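Local atomic coordinates of rhamnosidase B (Bacillus sp., PDB entry 2OKX), a protein that hydrolyses terminal alpha-L-rhamnose units from alpha-L-rhamnosides, as an inverting glycosidase of family GH78. Residues S18-R24 and L93-V99; Q15-P19 and R106-G110; A8-G14 and A176-A182. One frame throughout, in Å; residues are numbered along the deposited sequence.

Contact 1 of 3, residues S18-R24 and L93-V99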
ATOM      1  N   SER A  18       8.274  -8.230  22.819  1.00 31.69           N
ATOM      2  CA  SER A  18       7.905  -7.929  21.441  1.00 31.08           C
ATOM      3  C   SER A  18       8.023  -9.187  20.585  1.00 29.05           C
ATOM      4  O   SER A  18       8.955  -9.336  19.797  1.00 29.22           O
ATOM      5  CB  SER A  18       8.808  -6.823  20.883  1.00 31.52           C
ATOM      6  OG  SER A  18       8.443  -6.472  19.558  1.00 31.59           O
ATOM      7  N   PRO A  19       7.070 -10.114  20.739  1.00 27.76           N
ATOM      8  CA  PRO A  19       7.080 -11.358  19.973  1.00 27.63           C
ATOM      9  C   PRO A  19       6.772 -11.105  18.502  1.00 27.56           C
ATOM     10  O   PRO A  19       6.123 -10.114  18.153  1.00 27.80           O
ATOM     11  CB  PRO A  19       6.001 -12.187  20.657  1.00 25.91           C
ATOM     12  CG  PRO A  19       5.009 -11.145  21.067  1.00 26.18           C
ATOM     13  CD  PRO A  19       5.889 -10.046  21.619  1.00 27.57           C
ATOM     14  N   ARG A  20       7.244 -12.001  17.647  1.00 26.87           N
ATOM     15  CA  ARG A  20       7.009 -11.874  16.217  1.00 26.85           C
ATOM     16  C   ARG A  20       5.630 -12.395  15.836  1.00 26.66           C
ATOM     17  O   ARG A  20       5.222 -13.475  16.272  1.00 24.67           O
ATOM     18  CB  ARG A  20       8.056 -12.669  15.429  1.00 26.10           C
ATOM     19  CG  ARG A  20       7.817 -12.701  13.912  1.00 25.44           C
ATOM     20  CD  ARG A  20       8.543 -13.882  13.281  1.00 24.82           C
ATOM     21  NE  ARG A  20       8.344 -14.018  11.835  1.00 24.64           N
ATOM     22  CZ  ARG A  20       8.975 -13.296  10.910  1.00 25.21           C
ATOM     23  NH1 ARG A  20       9.854 -12.361  11.264  1.00 23.53           N
ATOM     24  NH2 ARG A  20       8.759 -13.539   9.624  1.00 23.76           N
ATOM     25  N   ASN A  21       4.916 -11.614  15.032  1.00 25.99           N
ATOM     26  CA  ASN A  21       3.610 -12.021  14.521  1.00 24.70           C
ATOM     27  C   ASN A  21       2.751 -12.757  15.551  1.00 23.95           C
ATOM     28  O   ASN A  21       2.373 -13.904  15.342  1.00 23.63           O
ATOM     29  CB  ASN A  21       3.842 -12.915  13.297  1.00 24.00           C
ATOM     30  CG  ASN A  21       2.559 -13.277  12.564  1.00 23.19           C
ATOM     31  OD1 ASN A  21       2.534 -14.224  11.777  1.00 25.43           O
ATOM     32  ND2 ASN A  21       1.503 -12.523  12.806  1.00 20.15           N
ATOM     33  N   GLU A  22       2.436 -12.093  16.659  1.00 25.40           N
ATOM     34  CA  GLU A  22       1.619 -12.719  17.690  1.00 26.17           C
ATOM     35  C   GLU A  22       0.301 -11.994  17.908  1.00 24.31           C
ATOM     36  O   GLU A  22       0.273 -10.781  18.096  1.00 24.47           O
ATOM     37  CB  GLU A  22       2.382 -12.776  19.022  1.00 28.50           C
ATOM     38  CG  GLU A  22       1.576 -13.386  20.168  1.00 31.85           C
ATOM     39  CD  GLU A  22       2.362 -13.479  21.466  1.00 33.02           C
ATOM     40  OE1 GLU A  22       2.146 -12.637  22.373  1.00 33.24           O
ATOM     41  OE2 GLU A  22       3.205 -14.393  21.572  1.00 32.85           O
ATOM     42  N   TRP A  23      -0.791 -12.751  17.882  1.00 24.37           N
ATOM     43  CA  TRP A  23      -2.115 -12.189  18.113  1.00 25.50           C
ATOM     44  C   TRP A  23      -2.512 -12.579  19.537  1.00 24.71           C
ATOM     45  O   TRP A  23      -2.571 -13.760  19.873  1.00 26.10           O
ATOM     46  CB  TRP A  23      -3.108 -12.743  17.085  1.00 25.34           C
ATOM     47  CG  TRP A  23      -2.819 -12.275  15.678  1.00 26.20           C
ATOM     48  CD1 TRP A  23      -1.743 -11.536  15.262  1.00 26.90           C
ATOM     49  CD2 TRP A  23      -3.619 -12.506  14.511  1.00 26.25           C
ATOM     50  NE1 TRP A  23      -1.826 -11.294  13.911  1.00 26.59           N
ATOM     51  CE2 TRP A  23      -2.967 -11.877  13.425  1.00 27.65           C
ATOM     52  CE3 TRP A  23      -4.825 -13.183  14.277  1.00 26.80           C
ATOM     53  CZ2 TRP A  23      -3.481 -11.906  12.122  1.00 26.52           C
ATOM     54  CZ3 TRP A  23      -5.335 -13.210  12.979  1.00 26.40           C
ATOM     55  CH2 TRP A  23      -4.663 -12.574  11.920  1.00 25.58           C
ATOM     56  N   ARG A  24      -2.764 -11.579  20.373  1.00 26.87           N
ATOM     57  CA  ARG A  24      -3.108 -11.822  21.769  1.00 27.72           C
ATOM     58  C   ARG A  24      -4.462 -11.250  22.183  1.00 27.93           C
ATOM     59  O   ARG A  24      -4.807 -10.123  21.832  1.00 27.67           O
ATOM     60  CB  ARG A  24      -1.998 -11.250  22.655  1.00 28.71           C
ATOM     61  CG  ARG A  24      -2.255 -11.307  24.152  1.00 29.82           C
ATOM     62  CD  ARG A  24      -0.996 -10.901  24.914  1.00 28.22           C
ATOM     63  NE  ARG A  24       0.047 -11.917  24.807  1.00 29.86           N
ATOM     64  CZ  ARG A  24       0.043 -13.069  25.473  1.00 30.96           C
ATOM     65  NH1 ARG A  24      -0.948 -13.357  26.307  1.00 31.28           N
ATOM     66  NH2 ARG A  24       1.030 -13.939  25.302  1.00 31.27           N
ATOM     67  N   LEU A  93      -8.516  -7.898  20.702  1.00 25.46           N
ATOM     68  CA  LEU A  93      -7.567  -8.751  20.006  1.00 26.35           C
ATOM     69  C   LEU A  93      -6.467  -7.792  19.585  1.00 27.02           C
ATOM     70  O   LEU A  93      -6.731  -6.814  18.889  1.00 26.54           O
ATOM     71  CB  LEU A  93      -8.185  -9.382  18.757  1.00 25.26           C
ATOM     72  CG  LEU A  93      -7.165 -10.125  17.881  1.00 24.80           C
ATOM     73  CD1 LEU A  93      -6.687 -11.371  18.612  1.00 26.58           C
ATOM     74  CD2 LEU A  93      -7.791 -10.507  16.546  1.00 25.31           C
ATOM     75  N   VAL A  94      -5.241  -8.044  20.027  1.00 27.12           N
ATOM     76  CA  VAL A  94      -4.139  -7.174  19.655  1.00 25.60           C
ATOM     77  C   VAL A  94      -3.155  -7.943  18.788  1.00 25.61           C
ATOM     78  O   VAL A  94      -2.712  -9.035  19.149  1.00 24.71           O
ATOM     79  CB  VAL A  94      -3.398  -6.620  20.901  1.00 26.15           C
ATOM     80  CG1 VAL A  94      -2.193  -5.792  20.467  1.00 24.01           C
ATOM     81  CG2 VAL A  94      -4.344  -5.766  21.736  1.00 24.69           C
ATOM     82  N   LEU A  95      -2.844  -7.382  17.624  1.00 24.65           N
ATOM     83  CA  LEU A  95      -1.890  -8.000  16.715  1.00 22.75           C
ATOM     84  C   LEU A  95      -0.566  -7.280  16.930  1.00 23.40           C
ATOM     85  O   LEU A  95      -0.497  -6.064  16.768  1.00 23.02           O
ATOM     86  CB  LEU A  95      -2.311  -7.813  15.250  1.00 23.10           C
ATOM     87  CG  LEU A  95      -3.607  -8.411  14.697  1.00 21.54           C
ATOM     88  CD1 LEU A  95      -4.813  -7.645  15.241  1.00 21.69           C
ATOM     89  CD2 LEU A  95      -3.577  -8.330  13.174  1.00 21.22           C
ATOM     90  N   HIS A  96       0.473  -8.004  17.332  1.00 21.87           N
ATOM     91  CA  HIS A  96       1.772  -7.364  17.502  1.00 21.92           C
ATOM     92  C   HIS A  96       2.709  -7.932  16.450  1.00 20.68           C
ATOM     93  O   HIS A  96       2.975  -9.128  16.433  1.00 22.24           O
ATOM     94  CB  HIS A  96       2.366  -7.612  18.888  1.00 21.32           C
ATOM     95  CG  HIS A  96       3.659  -6.895  19.101  1.00 21.27           C
ATOM     96  ND1 HIS A  96       3.727  -5.526  19.256  1.00 20.51           N
ATOM     97  CD2 HIS A  96       4.939  -7.333  19.057  1.00 20.61           C
ATOM     98  CE1 HIS A  96       4.994  -5.154  19.290  1.00 21.70           C
ATOM     99  NE2 HIS A  96       5.749  -6.231  19.170  1.00 20.73           N
ATOM    100  N   PHE A  97       3.210  -7.068  15.575  1.00 22.61           N
ATOM    101  CA  PHE A  97       4.088  -7.507  14.499  1.00 22.15           C
ATOM    102  C   PHE A  97       5.469  -7.959  14.965  1.00 23.91           C
ATOM    103  O   PHE A  97       5.983  -8.971  14.494  1.00 22.98           O
ATOM    104  CB  PHE A  97       4.243  -6.394  13.455  1.00 22.92           C
ATOM    105  CG  PHE A  97       2.939  -5.927  12.858  1.00 23.24           C
ATOM    106  CD1 PHE A  97       1.917  -6.832  12.581  1.00 24.40           C
ATOM    107  CD2 PHE A  97       2.747  -4.585  12.542  1.00 24.43           C
ATOM    108  CE1 PHE A  97       0.718  -6.408  11.993  1.00 24.95           C
ATOM    109  CE2 PHE A  97       1.556  -4.150  11.955  1.00 25.30           C
ATOM    110  CZ  PHE A  97       0.541  -5.064  11.679  1.00 23.68           C
ATOM    111  N   GLY A  98       6.068  -7.201  15.881  1.00 24.59           N
ATOM    112  CA  GLY A  98       7.394  -7.543  16.367  1.00 25.95           C
ATOM    113  C   GLY A  98       8.445  -7.309  15.296  1.00 26.96           C
ATOM    114  O   GLY A  98       9.603  -7.710  15.438  1.00 26.69           O
ATOM    115  N   VAL A  99       8.033  -6.653  14.215  1.00 26.51           N
ATOM    116  CA  VAL A  99       8.914  -6.357  13.087  1.00 25.00           C
ATOM    117  C   VAL A  99       8.485  -5.019  12.497  1.00 25.86           C
ATOM    118  O   VAL A  99       7.290  -4.764  12.339  1.00 25.62           O
ATOM    119  CB  VAL A  99       8.792  -7.445  11.993  1.00 25.47           C
ATOM    120  CG1 VAL A  99       9.651  -7.087  10.790  1.00 25.44           C
ATOM    121  CG2 VAL A  99       9.201  -8.795  12.554  1.00 25.51           C
TER
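H96 reaches across to S18 and P19 at the point where two paired antiparallel strands run out into loops. Its CB lies 3.9 Å from E22 O, the acceptor for its own N-H. With CG anti to the backbone N (chi1 -177°), the ring extends past the strand pair toward the S18-P19 loop. CG passes P19 O, CD2 comes to 3.2 Å from P19 O near the ring plane, and at the tip NE2 forms a 2.7 Å hydrogen bond with S18 OG. ND1 is held by D47 O, so both ring nitrogens are bonded and the imidazole is fixed in rotation. P19 O is buried without a hydrogen-bonding partner; besides CD2 it meets G98 CA in a CA-H...O contact. G98 turns the chain just where a CB would run into that carbonyl.

E22 with H96 and R24 with V94 are hydrogen-bonded pairs, the latter joined by two 2.8 Å bonds. One residue earlier, N21 N meets F97 O from above the carbonyl plane (52° out of it) in a nearly straight bond. On the face opposite E22, R24, V94 and H96, L95 packs against one face of the indole of W23, its partner in a non-hydrogen-bonded pair. L95 CG sits 3.6 Å from the centroid of the five-membered ring, 17° off its normal, in a CH-pi contact, while CD2 runs alongside W23 CE2 at 3.6 Å. R24 NE forms a salt bridge with E22 OE1, and R24 NH1 hydrogen-bonds T131 OG1.

In the antiparallel sheet of the N-terminal beta-sandwich, strand 22-31 lies between 87-96 and 130-133, and 87-96 pairs in turn with 49-54. W12 of strand 9-12 packs on P19, E22 and V94, whereas P500 touches W23.

Contact 2 of 3, residues Q15-P19 and R106-G110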
ATOM      1  N   GLN A  15       6.087 -13.842  28.259  1.00 41.22           N
ATOM      2  CA  GLN A  15       7.416 -13.403  28.676  1.00 42.72           C
ATOM      3  C   GLN A  15       8.081 -12.443  27.696  1.00 41.30           C
ATOM      4  O   GLN A  15       8.619 -11.412  28.099  1.00 41.65           O
ATOM      5  CB  GLN A  15       8.331 -14.613  28.907  1.00 45.51           C
ATOM      6  CG  GLN A  15       8.429 -15.575  27.733  1.00 50.50           C
ATOM      7  CD  GLN A  15       7.312 -16.606  27.714  1.00 53.87           C
ATOM      8  OE1 GLN A  15       6.130 -16.266  27.622  1.00 55.40           O
ATOM      9  NE2 GLN A  15       7.687 -17.880  27.801  1.00 55.08           N
ATOM     10  N   GLU A  16       8.045 -12.781  26.411  1.00 39.94           N
ATOM     11  CA  GLU A  16       8.652 -11.941  25.382  1.00 38.87           C
ATOM     12  C   GLU A  16       7.912 -10.607  25.266  1.00 37.41           C
ATOM     13  O   GLU A  16       6.691 -10.575  25.139  1.00 37.30           O
ATOM     14  CB  GLU A  16       8.643 -12.693  24.052  1.00 39.64           C
ATOM     15  CG  GLU A  16       9.309 -11.964  22.904  1.00 41.08           C
ATOM     16  CD  GLU A  16       9.805 -12.922  21.838  1.00 41.75           C
ATOM     17  OE1 GLU A  16       9.125 -13.940  21.588  1.00 40.98           O
ATOM     18  OE2 GLU A  16      10.871 -12.652  21.243  1.00 42.67           O
ATOM     19  N   GLU A  17       8.656  -9.506  25.309  1.00 36.27           N
ATOM     20  CA  GLU A  17       8.054  -8.179  25.239  1.00 35.85           C
ATOM     21  C   GLU A  17       7.551  -7.799  23.850  1.00 34.37           C
ATOM     22  O   GLU A  17       6.533  -7.120  23.721  1.00 31.68           O
ATOM     23  CB  GLU A  17       9.046  -7.117  25.713  1.00 37.55           C
ATOM     24  CG  GLU A  17       9.716  -7.427  27.043  1.00 42.30           C
ATOM     25  CD  GLU A  17      10.462  -6.231  27.608  1.00 44.74           C
ATOM     26  OE1 GLU A  17      10.962  -5.406  26.810  1.00 45.97           O
ATOM     27  OE2 GLU A  17      10.558  -6.121  28.850  1.00 47.45           O
ATOM     28  N   SER A  18       8.274  -8.230  22.819  1.00 31.69           N
ATOM     29  CA  SER A  18       7.905  -7.929  21.441  1.00 31.08           C
ATOM     30  C   SER A  18       8.023  -9.187  20.585  1.00 29.05           C
ATOM     31  O   SER A  18       8.955  -9.336  19.797  1.00 29.22           O
ATOM     32  CB  SER A  18       8.808  -6.823  20.883  1.00 31.52           C
ATOM     33  OG  SER A  18       8.443  -6.472  19.558  1.00 31.59           O
ATOM     34  N   PRO A  19       7.070 -10.114  20.739  1.00 27.76           N
ATOM     35  CA  PRO A  19       7.080 -11.358  19.973  1.00 27.63           C
ATOM     36  C   PRO A  19       6.772 -11.105  18.502  1.00 27.56           C
ATOM     37  O   PRO A  19       6.123 -10.114  18.153  1.00 27.80           O
ATOM     38  CB  PRO A  19       6.001 -12.187  20.657  1.00 25.91           C
ATOM     39  CG  PRO A  19       5.009 -11.145  21.067  1.00 26.18           C
ATOM     40  CD  PRO A  19       5.889 -10.046  21.619  1.00 27.57           C
ATOM     41  N   ARG A 106       8.659  -0.774  15.069  1.00 25.43           N
ATOM     42  CA  ARG A 106       8.696  -1.722  16.176  1.00 25.20           C
ATOM     43  C   ARG A 106       8.791  -1.071  17.552  1.00 26.90           C
ATOM     44  O   ARG A 106       9.659  -0.232  17.805  1.00 26.47           O
ATOM     45  CB  ARG A 106       9.861  -2.700  16.013  1.00 26.05           C
ATOM     46  CG  ARG A 106       9.749  -3.906  16.938  1.00 25.52           C
ATOM     47  CD  ARG A 106      11.015  -4.740  16.992  1.00 24.33           C
ATOM     48  NE  ARG A 106      10.798  -5.952  17.779  1.00 25.13           N
ATOM     49  CZ  ARG A 106      11.734  -6.855  18.047  1.00 26.37           C
ATOM     50  NH1 ARG A 106      12.971  -6.689  17.595  1.00 26.92           N
ATOM     51  NH2 ARG A 106      11.429  -7.934  18.756  1.00 24.45           N
ATOM     52  N   GLY A 107       7.870  -1.459  18.427  1.00 26.84           N
ATOM     53  CA  GLY A 107       7.852  -0.966  19.790  1.00 28.79           C
ATOM     54  C   GLY A 107       7.844  -2.216  20.652  1.00 29.95           C
ATOM     55  O   GLY A 107       8.858  -2.898  20.779  1.00 31.70           O
ATOM     56  N   ARG A 108       6.691  -2.533  21.224  1.00 29.96           N
ATOM     57  CA  ARG A 108       6.543  -3.725  22.045  1.00 30.07           C
ATOM     58  C   ARG A 108       5.053  -4.013  22.167  1.00 29.84           C
ATOM     59  O   ARG A 108       4.232  -3.100  22.057  1.00 28.70           O
ATOM     60  CB  ARG A 108       7.167  -3.516  23.433  1.00 30.17           C
ATOM     61  CG  ARG A 108       6.536  -2.413  24.262  1.00 31.06           C
ATOM     62  CD  ARG A 108       7.226  -2.269  25.621  1.00 32.11           C
ATOM     63  NE  ARG A 108       7.123  -3.484  26.431  1.00 33.37           N
ATOM     64  CZ  ARG A 108       7.649  -3.622  27.648  1.00 34.23           C
ATOM     65  NH1 ARG A 108       7.506  -4.761  28.309  1.00 31.62           N
ATOM     66  NH2 ARG A 108       8.322  -2.622  28.203  1.00 33.09           N
ATOM     67  N   GLY A 109       4.707  -5.281  22.370  1.00 29.17           N
ATOM     68  CA  GLY A 109       3.309  -5.646  22.500  1.00 29.70           C
ATOM     69  C   GLY A 109       2.648  -4.849  23.604  1.00 30.53           C
ATOM     70  O   GLY A 109       3.237  -4.648  24.664  1.00 32.39           O
ATOM     71  N   GLY A 110       1.428  -4.380  23.369  1.00 29.17           N
ATOM     72  CA  GLY A 110       0.763  -3.614  24.400  1.00 28.76           C
ATOM     73  C   GLY A 110      -0.637  -3.138  24.078  1.00 29.61           C
ATOM     74  O   GLY A 110      -0.996  -2.913  22.921  1.00 28.62           O
TER
HETATM   75  O   HOH W   1      12.282 -10.525  20.866  1.00 61.81           O
HETATM   76  O   HOH W   2       5.411  -5.794  25.620  1.00 27.36           O
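The carboxylate of E17 stacks over one face of the R108 guanidinium, the two planes 25° apart and E17 OE1 3.8 Å above the centre, where two connecting loops of the N-terminal beta-sandwich meet, those following strands 9-12 and 87-96. No N-H points at the acid, so this salt bridge, E17 OE2 to R108 NH1 at 3.4 Å, rests on charge alone. The second guanidinium, that of R106, works by its edge: NE donates to S18 OG and NH2 to S18 O, both at 3.0 Å and near its plane, a side-on grip on hydroxyl and carbonyl of one residue. R106 NH1 extends the network to N235, and S18 OG is shared with H96. The R106 chain runs fully extended (chi1 -166°), which carries its head from the loop to S18. A leucine in place of R106 would probably leave S18 O without its charged donor and N235 without its link to this loop. A single backbone hydrogen bond, G109 N to E17 O, also joins the loops. At the edge of the R108 guanidinium a water accepts from R108 NE at 3.0 Å and donates to E17 O and G109 O.

Contact 3 of 3, residues A8-G14 and A176-A182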
ATOM      1  N   ALA A   8      -5.347   4.368  33.300  1.00 41.04           N
ATOM      2  CA  ALA A   8      -5.205   2.984  32.875  1.00 39.01           C
ATOM      3  C   ALA A   8      -3.730   2.726  32.620  1.00 37.36           C
ATOM      4  O   ALA A   8      -2.940   3.665  32.503  1.00 36.76           O
ATOM      5  CB  ALA A   8      -6.013   2.736  31.604  1.00 38.46           C
ATOM      6  N   SER A   9      -3.360   1.455  32.528  1.00 36.25           N
ATOM      7  CA  SER A   9      -1.970   1.097  32.298  1.00 35.81           C
ATOM      8  C   SER A   9      -1.790   0.250  31.049  1.00 34.40           C
ATOM      9  O   SER A   9      -2.673  -0.526  30.683  1.00 34.37           O
ATOM     10  CB  SER A   9      -1.429   0.326  33.504  1.00 36.61           C
ATOM     11  OG  SER A   9      -1.584   1.074  34.697  1.00 39.64           O
ATOM     12  N   TRP A  10      -0.647   0.417  30.389  1.00 33.65           N
ATOM     13  CA  TRP A  10      -0.334  -0.380  29.214  1.00 32.09           C
ATOM     14  C   TRP A  10      -0.140  -1.793  29.746  1.00 32.81           C
ATOM     15  O   TRP A  10       0.567  -1.990  30.739  1.00 34.71           O
ATOM     16  CB  TRP A  10       0.977   0.068  28.568  1.00 30.55           C
ATOM     17  CG  TRP A  10       0.878   1.230  27.641  1.00 30.56           C
ATOM     18  CD1 TRP A  10       1.121   2.538  27.931  1.00 29.32           C
ATOM     19  CD2 TRP A  10       0.561   1.178  26.244  1.00 30.01           C
ATOM     20  NE1 TRP A  10       0.984   3.309  26.799  1.00 30.90           N
ATOM     21  CE2 TRP A  10       0.639   2.497  25.750  1.00 30.11           C
ATOM     22  CE3 TRP A  10       0.223   0.142  25.363  1.00 28.86           C
ATOM     23  CZ2 TRP A  10       0.392   2.810  24.408  1.00 29.96           C
ATOM     24  CZ3 TRP A  10      -0.023   0.454  24.026  1.00 27.93           C
ATOM     25  CH2 TRP A  10       0.064   1.776  23.565  1.00 27.09           C
ATOM     26  N   ILE A  11      -0.759  -2.773  29.103  1.00 30.67           N
ATOM     27  CA  ILE A  11      -0.617  -4.151  29.545  1.00 30.41           C
ATOM     28  C   ILE A  11      -0.298  -5.090  28.392  1.00 30.77           C
ATOM     29  O   ILE A  11      -0.578  -4.795  27.228  1.00 31.54           O
ATOM     30  CB  ILE A  11      -1.897  -4.668  30.235  1.00 30.82           C
ATOM     31  CG1 ILE A  11      -3.066  -4.655  29.246  1.00 30.98           C
ATOM     32  CG2 ILE A  11      -2.212  -3.816  31.453  1.00 30.78           C
ATOM     33  CD1 ILE A  11      -4.343  -5.276  29.795  1.00 31.00           C
ATOM     34  N   TRP A  12       0.302  -6.222  28.731  1.00 28.45           N
ATOM     35  CA  TRP A  12       0.636  -7.232  27.744  1.00 29.83           C
ATOM     36  C   TRP A  12       0.574  -8.574  28.461  1.00 30.55           C
ATOM     37  O   TRP A  12       0.049  -8.657  29.573  1.00 30.93           O
ATOM     38  CB  TRP A  12       2.035  -6.987  27.166  1.00 28.51           C
ATOM     39  CG  TRP A  12       2.328  -7.837  25.958  1.00 30.19           C
ATOM     40  CD1 TRP A  12       3.342  -8.742  25.814  1.00 30.00           C
ATOM     41  CD2 TRP A  12       1.565  -7.892  24.743  1.00 30.24           C
ATOM     42  NE1 TRP A  12       3.254  -9.364  24.588  1.00 29.95           N
ATOM     43  CE2 TRP A  12       2.174  -8.861  23.911  1.00 29.96           C
ATOM     44  CE3 TRP A  12       0.427  -7.220  24.277  1.00 29.81           C
ATOM     45  CZ2 TRP A  12       1.680  -9.174  22.639  1.00 30.12           C
ATOM     46  CZ3 TRP A  12      -0.065  -7.532  23.008  1.00 29.40           C
ATOM     47  CH2 TRP A  12       0.564  -8.502  22.207  1.00 29.74           C
ATOM     48  N   GLY A  13       1.092  -9.617  27.825  1.00 30.46           N
ATOM     49  CA  GLY A  13       1.082 -10.938  28.423  1.00 33.12           C
ATOM     50  C   GLY A  13       2.234 -11.752  27.871  1.00 35.70           C
ATOM     51  O   GLY A  13       2.817 -11.384  26.854  1.00 36.72           O
ATOM     52  N   GLY A  14       2.567 -12.857  28.531  1.00 37.63           N
ATOM     53  CA  GLY A  14       3.670 -13.679  28.065  1.00 39.07           C
ATOM     54  C   GLY A  14       5.003 -13.120  28.531  1.00 39.79           C
ATOM     55  O   GLY A  14       5.052 -12.044  29.125  1.00 38.50           O
ATOM     56  N   ALA A 176      -2.986 -10.277  33.090  1.00 38.73           N
ATOM     57  CA  ALA A 176      -2.158  -9.429  32.243  1.00 39.43           C
ATOM     58  C   ALA A 176      -1.057  -8.794  33.083  1.00 39.74           C
ATOM     59  O   ALA A 176      -1.203  -8.647  34.292  1.00 39.75           O
ATOM     60  CB  ALA A 176      -3.011  -8.348  31.589  1.00 36.75           C
ATOM     61  N   ARG A 177       0.041  -8.422  32.434  1.00 40.95           N
ATOM     62  CA  ARG A 177       1.167  -7.803  33.123  1.00 42.39           C
ATOM     63  C   ARG A 177       1.229  -6.321  32.773  1.00 42.32           C
ATOM     64  O   ARG A 177       1.240  -5.957  31.599  1.00 43.09           O
ATOM     65  CB  ARG A 177       2.473  -8.481  32.702  1.00 45.41           C
ATOM     66  CG  ARG A 177       2.431 -10.001  32.756  1.00 49.10           C
ATOM     67  CD  ARG A 177       3.742 -10.617  32.273  1.00 52.98           C
ATOM     68  NE  ARG A 177       3.678 -12.079  32.241  1.00 55.34           N
ATOM     69  CZ  ARG A 177       4.705 -12.870  31.940  1.00 56.66           C
ATOM     70  NH1 ARG A 177       4.549 -14.189  31.935  1.00 56.71           N
ATOM     71  NH2 ARG A 177       5.888 -12.349  31.645  1.00 57.37           N
ATOM     72  N   SER A 178       1.264  -5.467  33.789  1.00 40.99           N
ATOM     73  CA  SER A 178       1.335  -4.030  33.559  1.00 40.12           C
ATOM     74  C   SER A 178       2.718  -3.647  33.049  1.00 40.13           C
ATOM     75  O   SER A 178       3.725  -4.168  33.520  1.00 40.10           O
ATOM     76  CB  SER A 178       1.038  -3.267  34.850  1.00 40.36           C
ATOM     77  OG  SER A 178       1.188  -1.872  34.656  1.00 39.98           O
ATOM     78  N   ILE A 179       2.758  -2.737  32.080  1.00 39.63           N
ATOM     79  CA  ILE A 179       4.015  -2.276  31.505  1.00 39.51           C
ATOM     80  C   ILE A 179       4.343  -0.895  32.052  1.00 39.87           C
ATOM     81  O   ILE A 179       5.508  -0.515  32.149  1.00 40.75           O
ATOM     82  CB  ILE A 179       3.926  -2.188  29.964  1.00 39.91           C
ATOM     83  CG1 ILE A 179       3.657  -3.575  29.379  1.00 39.55           C
ATOM     84  CG2 ILE A 179       5.217  -1.614  29.396  1.00 38.81           C
ATOM     85  CD1 ILE A 179       3.482  -3.579  27.869  1.00 39.58           C
ATOM     86  N   GLY A 180       3.304  -0.150  32.411  1.00 39.51           N
ATOM     87  CA  GLY A 180       3.498   1.185  32.944  1.00 40.11           C
ATOM     88  C   GLY A 180       2.340   2.096  32.588  1.00 41.28           C
ATOM     89  O   GLY A 180       1.469   1.717  31.805  1.00 42.64           O
ATOM     90  N   PRO A 181       2.297   3.312  33.149  1.00 40.86           N
ATOM     91  CA  PRO A 181       1.206   4.240  32.851  1.00 40.39           C
ATOM     92  C   PRO A 181       1.373   4.848  31.463  1.00 39.23           C
ATOM     93  O   PRO A 181       2.324   4.532  30.749  1.00 39.60           O
ATOM     94  CB  PRO A 181       1.345   5.281  33.951  1.00 40.50           C
ATOM     95  CG  PRO A 181       2.840   5.370  34.103  1.00 40.89           C
ATOM     96  CD  PRO A 181       3.255   3.911  34.097  1.00 40.36           C
ATOM     97  N   ALA A 182       0.441   5.715  31.084  1.00 38.19           N
ATOM     98  CA  ALA A 182       0.514   6.380  29.792  1.00 37.47           C
ATOM     99  C   ALA A 182       1.758   7.260  29.811  1.00 37.37           C
ATOM    100  O   ALA A 182       1.980   8.008  30.763  1.00 37.27           O
ATOM    101  CB  ALA A 182      -0.728   7.231  29.566  1.00 37.04           C
TER
HETATM  102  O   HOH W   3      -1.763   6.033  32.705  1.00 34.40           O
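The CB of I179 points toward strand 9-12, and the side chain fills the hollow between two tryptophan stems: its CB rests 4.0 Å from W10 CB, and its CD1 reaches 3.8 Å from W12 CB. CG1 anti to the carbonyl carbon (chi1 -62°) is what sends CD1 along the strand to W12. On the sheet face opposite W10 and W12, I11 CD1 meets A176 CB at 3.8 Å. The W10 indole turns its edge to the carbonyl oxygens of G180 and P181 and stacks on W187. At the far end the extended R177 lays one guanidinium face over the carbonyl group of G14, whose C lies 3.2 Å above the plane, offset toward the rim. A water joins A8 O to A182 N.

W12 and R177 form a regular hydrogen-bonded pair, but beyond it I179 N donates to W10 O at 2.7 Å while W10 N donates to G180 O. Two residues thus stand opposite one, a beta bulge, and the backbone angles of G180 call for glycine. The bulge belongs to strand 174-181, which faces 9-12, one edge strand of the antiparallel sheet of the N-terminal beta-sandwich.

In the fold
From the N terminus, strand 9-12 is the first partner in contact 3, which waits until 174-181 returns and so closes the longest loop. Inside it, 15-19 meets 106-110 in contact 2, and within that span 18-24 pairs with 93-99 in contact 1. Nothing crosses: the loops nest, contacts 1 and 2 overlapping at S18 and P19. Contacts 1 and 3 both build the seven-stranded antiparallel sheet, at its interior and at its edge, whereas contact 2 joins that sheet's connections to the approach to strand 110-117 of the second sheet. W12 ties the three together, its ring touching V94, G109 and G110.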